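Local coordinates for succinate-semialdehyde dehydrogenase (Streptococcus pyogenes MGAS1882, PDB 4OGD), which oxidises succinic semialdehyde to succinate, probably as part of 4-aminobutyrate breakdown, and binds NADP+ as its cofactor, at residues E84-Y95 and F133-P144. Sequence-based numbering, arbitrary orientation.
Sequences EVDLCADIADYY and FPYYQIMRVFAP
Glu84 reaches from helix 84-95 to the backbone at Tyr135 and Tyr136, where the chain leads into helix 136-144, and its OE2 accepts both N-H groups. Its side chain runs out extended, CG anti to the backbone N (chi1 -178°), which carries the carboxylate across the gap between the helices. CB starts toward the partner segment, CG lies 3.7 Å from Tyr136 CB, and CD lies 3.8 Å from Phe133 CA. At the tip the two oxygens part company. OE1 comes close to CD1 of Phe133 and makes a salt bridge with Lys76. OE2 takes Tyr136 N at 2.8 Å through its anti lone pair, nearly straight at 171°. Tyr135 N, also 2.8 Å from Glu84 OE2, arrives on the anti side too, but more bent and tilted out of the carboxylate plane. A buried acid is thus held by two amides and a lysine, which probably stabilise its negative charge.

Further along, Tyr136 enters a knobs-into-holes site among Glu84, Leu87, Cys88 and Ile91, its CE1 3.5 Å from Leu87 CD2. Its hydroxyl accepts from NH1 of Arg140, and Ser420 is a second partner; Arg140 also forms a salt bridge with Glu437. Ile91 is the reciprocal knob, among Tyr136, Met139, Arg140 and Ala143; the Ile91 and Met139 side chains lie alongside, pointing opposite ways, with Ile91 CG2 3.8 Å from Met139 CG. At the far end Pro144 CB lies over one face of the Tyr95 ring in a CH-pi contact, while Tyr94 covers the opposite face.

The axes run 9.0 Å apart and nearly parallel, at 11°. This is buried parallel helix packing within the aldehyde dehydrogenase fold, joining helix 78-103 to helix 136-148, which follows strand 124-128 of the Rossmann-like sheet.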
loop_
_atom_site.group_PDB
_atom_site.type_symbol
_atom_site.label_atom_id
_atom_site.label_comp_id
_atom_site.label_asym_id
_atom_site.label_seq_id
_atom_site.Cartn_x
_atom_site.Cartn_y
_atom_site.Cartn_z
ATOM N N GLU A 84 25.549 -6.741 10.905
ATOM C CA GLU A 84 24.607 -5.875 10.195
ATOM C C GLU A 84 25.209 -5.394 8.879
ATOM O O GLU A 84 24.532 -5.365 7.848
ATOM C CB GLU A 84 24.173 -4.684 11.049
ATOM C CG GLU A 84 23.144 -3.791 10.350
ATOM C CD GLU A 84 22.513 -2.765 11.268
ATOM O OE1 GLU A 84 22.650 -2.883 12.508
ATOM O OE2 GLU A 84 21.871 -1.831 10.741
ATOM N N VAL A 85 26.482 -5.011 8.911
ATOM C CA VAL A 85 27.170 -4.656 7.671
ATOM C C VAL A 85 27.135 -5.815 6.689
ATOM O O VAL A 85 26.822 -5.621 5.512
ATOM C CB VAL A 85 28.631 -4.252 7.903
ATOM C CG1 VAL A 85 29.330 -4.061 6.558
ATOM C CG2 VAL A 85 28.695 -2.983 8.722
ATOM N N ASP A 86 27.450 -7.017 7.174
ATOM C CA ASP A 86 27.467 -8.207 6.322
ATOM C C ASP A 86 26.141 -8.402 5.586
ATOM O O ASP A 86 26.123 -8.706 4.387
ATOM C CB ASP A 86 27.781 -9.470 7.133
ATOM C CG ASP A 86 29.208 -9.509 7.654
ATOM O OD1 ASP A 86 30.054 -8.711 7.195
ATOM O OD2 ASP A 86 29.483 -10.359 8.538
ATOM N N LEU A 87 25.035 -8.218 6.306
ATOM C CA LEU A 87 23.711 -8.381 5.717
ATOM C C LEU A 87 23.419 -7.275 4.700
ATOM O O LEU A 87 22.797 -7.527 3.666
ATOM C CB LEU A 87 22.639 -8.430 6.810
ATOM C CG LEU A 87 21.216 -8.674 6.312
ATOM C CD1 LEU A 87 21.172 -9.872 5.368
ATOM C CD2 LEU A 87 20.274 -8.885 7.499
ATOM N N CYS A 88 23.879 -6.059 4.987
ATOM C CA CYS A 88 23.713 -4.943 4.054
ATOM C C CYS A 88 24.439 -5.224 2.744
ATOM O O CYS A 88 23.915 -4.924 1.672
ATOM C CB CYS A 88 24.240 -3.645 4.656
ATOM S SG CYS A 88 23.164 -2.956 5.927
ATOM N N ALA A 89 25.650 -5.780 2.851
ATOM C CA ALA A 89 26.425 -6.172 1.683
ATOM C C ALA A 89 25.591 -7.114 0.828
ATOM O O ALA A 89 25.441 -6.905 -0.376
ATOM C CB ALA A 89 27.739 -6.838 2.112
ATOM N N ASP A 90 25.008 -8.129 1.458
ATOM C CA ASP A 90 24.208 -9.117 0.730
ATOM C C ASP A 90 22.939 -8.547 0.092
ATOM O O ASP A 90 22.561 -8.947 -1.012
ATOM C CB ASP A 90 23.875 -10.309 1.631
ATOM C CG ASP A 90 25.104 -11.128 1.987
ATOM O OD1 ASP A 90 26.138 -11.006 1.283
ATOM O OD2 ASP A 90 25.030 -11.906 2.962
ATOM N N ILE A 91 22.286 -7.619 0.784
ATOM C CA ILE A 91 21.080 -6.994 0.238
ATOM C C ILE A 91 21.389 -6.174 -1.022
ATOM O O ILE A 91 20.671 -6.266 -2.020
ATOM C CB ILE A 91 20.367 -6.127 1.298
ATOM C CG1 ILE A 91 19.824 -7.010 2.417
ATOM C CG2 ILE A 91 19.240 -5.335 0.661
ATOM C CD1 ILE A 91 19.322 -6.231 3.637
ATOM N N ALA A 92 22.459 -5.386 -0.975
ATOM C CA ALA A 92 22.900 -4.582 -2.116
ATOM C C ALA A 92 23.239 -5.481 -3.301
ATOM O O ALA A 92 22.761 -5.259 -4.420
ATOM C CB ALA A 92 24.111 -3.744 -1.724
ATOM N N ASP A 93 24.043 -6.515 -3.055
ATOM C CA ASP A 93 24.398 -7.433 -4.140
ATOM C C ASP A 93 23.159 -8.138 -4.688
ATOM O O ASP A 93 23.031 -8.318 -5.899
ATOM C CB ASP A 93 25.435 -8.464 -3.681
ATOM C CG ASP A 93 26.856 -7.920 -3.670
ATOM O OD1 ASP A 93 27.187 -7.003 -4.467
ATOM O OD2 ASP A 93 27.651 -8.429 -2.851
ATOM N N TYR A 94 22.239 -8.525 -3.798
ATOM C CA TYR A 94 20.999 -9.179 -4.207
ATOM C C TYR A 94 20.212 -8.345 -5.218
ATOM O O TYR A 94 19.880 -8.822 -6.296
ATOM C CB TYR A 94 20.142 -9.466 -2.971
ATOM C CG TYR A 94 18.766 -10.069 -3.222
ATOM C CD1 TYR A 94 17.627 -9.278 -3.174
ATOM C CD2 TYR A 94 18.610 -11.434 -3.453
ATOM C CE1 TYR A 94 16.372 -9.819 -3.377
ATOM C CE2 TYR A 94 17.358 -11.988 -3.655
ATOM C CZ TYR A 94 16.241 -11.175 -3.612
ATOM O OH TYR A 94 15.004 -11.736 -3.809
ATOM N N TYR A 95 19.921 -7.093 -4.882
ATOM C CA TYR A 95 19.079 -6.294 -5.767
ATOM C C TYR A 95 19.792 -5.912 -7.064
ATOM O O TYR A 95 19.166 -5.804 -8.112
ATOM C CB TYR A 95 18.509 -5.077 -5.029
ATOM C CG TYR A 95 17.322 -5.473 -4.183
ATOM C CD1 TYR A 95 16.136 -5.884 -4.783
ATOM C CD2 TYR A 95 17.389 -5.456 -2.792
ATOM C CE1 TYR A 95 15.047 -6.261 -4.029
ATOM C CE2 TYR A 95 16.305 -5.837 -2.023
ATOM C CZ TYR A 95 15.137 -6.238 -2.648
ATOM O OH TYR A 95 14.039 -6.622 -1.907
ATOM N N PHE A 133 18.581 -0.671 13.886
ATOM C CA PHE A 133 19.433 -1.246 12.846
ATOM C C PHE A 133 19.698 -0.128 11.835
ATOM O O PHE A 133 19.074 -0.070 10.773
ATOM C CB PHE A 133 18.768 -2.458 12.171
ATOM C CG PHE A 133 18.566 -3.634 13.088
ATOM C CD1 PHE A 133 19.518 -4.641 13.175
ATOM C CD2 PHE A 133 17.413 -3.731 13.866
ATOM C CE1 PHE A 133 19.328 -5.732 14.030
ATOM C CE2 PHE A 133 17.213 -4.814 14.715
ATOM C CZ PHE A 133 18.174 -5.813 14.798
ATOM N N PRO A 134 20.624 0.779 12.176
ATOM C CA PRO A 134 20.807 2.049 11.456
ATOM C C PRO A 134 21.185 1.881 9.984
ATOM O O PRO A 134 20.874 2.757 9.181
ATOM C CB PRO A 134 21.960 2.726 12.209
ATOM C CG PRO A 134 22.019 2.057 13.531
ATOM C CD PRO A 134 21.585 0.633 13.284
ATOM N N TYR A 135 21.850 0.786 9.638
ATOM C CA TYR A 135 22.236 0.555 8.247
ATOM C C TYR A 135 21.281 -0.379 7.510
ATOM O O TYR A 135 20.853 -0.077 6.390
ATOM C CB TYR A 135 23.694 0.061 8.151
ATOM C CG TYR A 135 24.631 1.181 7.766
ATOM C CD1 TYR A 135 24.701 2.332 8.527
ATOM C CD2 TYR A 135 25.421 1.104 6.617
ATOM C CE1 TYR A 135 25.529 3.377 8.174
ATOM C CE2 TYR A 135 26.262 2.152 6.254
ATOM C CZ TYR A 135 26.304 3.287 7.039
ATOM O OH TYR A 135 27.123 4.348 6.695
ATOM N N TYR A 136 20.973 -1.514 8.130
ATOM C CA TYR A 136 20.085 -2.516 7.551
ATOM C C TYR A 136 18.725 -1.944 7.185
ATOM O O TYR A 136 18.210 -2.241 6.107
ATOM C CB TYR A 136 19.978 -3.711 8.507
ATOM C CG TYR A 136 18.809 -4.652 8.311
ATOM C CD1 TYR A 136 18.802 -5.603 7.287
ATOM C CD2 TYR A 136 17.743 -4.633 9.191
ATOM C CE1 TYR A 136 17.734 -6.493 7.139
ATOM C CE2 TYR A 136 16.680 -5.505 9.047
ATOM C CZ TYR A 136 16.680 -6.433 8.026
ATOM O OH TYR A 136 15.611 -7.297 7.892
ATOM N N GLN A 137 18.156 -1.098 8.045
ATOM C CA GLN A 137 16.840 -0.540 7.729
ATOM C C GLN A 137 16.905 0.443 6.553
ATOM O O GLN A 137 15.924 0.594 5.820
ATOM C CB GLN A 137 16.159 0.124 8.935
ATOM C CG GLN A 137 16.021 -0.727 10.189
ATOM C CD GLN A 137 15.251 -2.012 10.010
ATOM O OE1 GLN A 137 14.528 -2.206 9.029
ATOM N NE2 GLN A 137 15.392 -2.908 10.982
ATOM N N ILE A 138 18.040 1.112 6.359
ATOM C CA ILE A 138 18.196 1.931 5.153
ATOM C C ILE A 138 18.346 1.041 3.926
ATOM O O ILE A 138 17.670 1.237 2.913
ATOM C CB ILE A 138 19.423 2.865 5.207
ATOM C CG1 ILE A 138 19.366 3.792 6.421
ATOM C CG2 ILE A 138 19.489 3.703 3.935
ATOM C CD1 ILE A 138 20.664 4.595 6.614
ATOM N N MET A 139 19.230 0.056 4.015
ATOM C CA MET A 139 19.564 -0.747 2.845
ATOM C C MET A 139 18.345 -1.496 2.309
ATOM O O MET A 139 18.198 -1.664 1.092
ATOM C CB MET A 139 20.716 -1.720 3.152
ATOM C CG MET A 139 21.272 -2.406 1.895
ATOM S SD MET A 139 22.026 -1.230 0.758
ATOM C CE MET A 139 23.659 -1.161 1.487
ATOM N N ARG A 140 17.456 -1.912 3.210
ATOM C CA ARG A 140 16.251 -2.643 2.808
ATOM C C ARG A 140 15.420 -1.861 1.808
ATOM O O ARG A 140 14.763 -2.453 0.953
ATOM C CB ARG A 140 15.380 -3.011 4.019
ATOM C CG ARG A 140 15.929 -4.172 4.840
ATOM C CD ARG A 140 14.863 -4.943 5.627
ATOM N NE ARG A 140 13.794 -4.116 6.166
ATOM C CZ ARG A 140 13.148 -4.366 7.307
ATOM N NH1 ARG A 140 13.471 -5.413 8.058
ATOM N NH2 ARG A 140 12.190 -3.547 7.710
ATOM N N VAL A 141 15.439 -0.537 1.920
ATOM C CA VAL A 141 14.653 0.290 1.010
ATOM C C VAL A 141 15.489 1.028 -0.024
ATOM O O VAL A 141 15.016 1.250 -1.138
ATOM C CB VAL A 141 13.723 1.277 1.757
ATOM C CG1 VAL A 141 12.688 0.507 2.535
ATOM C CG2 VAL A 141 14.509 2.181 2.686
ATOM N N PHE A 142 16.728 1.397 0.315
ATOM C CA PHE A 142 17.572 2.049 -0.678
ATOM C C PHE A 142 17.885 1.124 -1.859
ATOM O O PHE A 142 17.787 1.544 -3.016
ATOM C CB PHE A 142 18.874 2.572 -0.061
ATOM C CG PHE A 142 19.863 3.037 -1.087
ATOM C CD1 PHE A 142 19.636 4.207 -1.799
ATOM C CD2 PHE A 142 20.995 2.286 -1.370
ATOM C CE1 PHE A 142 20.535 4.635 -2.772
ATOM C CE2 PHE A 142 21.892 2.706 -2.349
ATOM C CZ PHE A 142 21.664 3.874 -3.038
ATOM N N ALA A 143 18.279 -0.117 -1.577
ATOM C CA ALA A 143 18.702 -1.021 -2.653
ATOM C C ALA A 143 17.636 -1.198 -3.747
ATOM O O ALA A 143 17.924 -0.970 -4.926
ATOM C CB ALA A 143 19.177 -2.379 -2.104
ATOM N N PRO A 144 16.396 -1.580 -3.371
ATOM C CA PRO A 144 15.419 -1.752 -4.457
ATOM C C PRO A 144 14.993 -0.443 -5.132
ATOM O O PRO A 144 14.806 -0.409 -6.348
ATOM C CB PRO A 144 14.225 -2.413 -3.753
ATOM C CG PRO A 144 14.356 -1.985 -2.321
ATOM C CD PRO A 144 15.837 -1.980 -2.064
#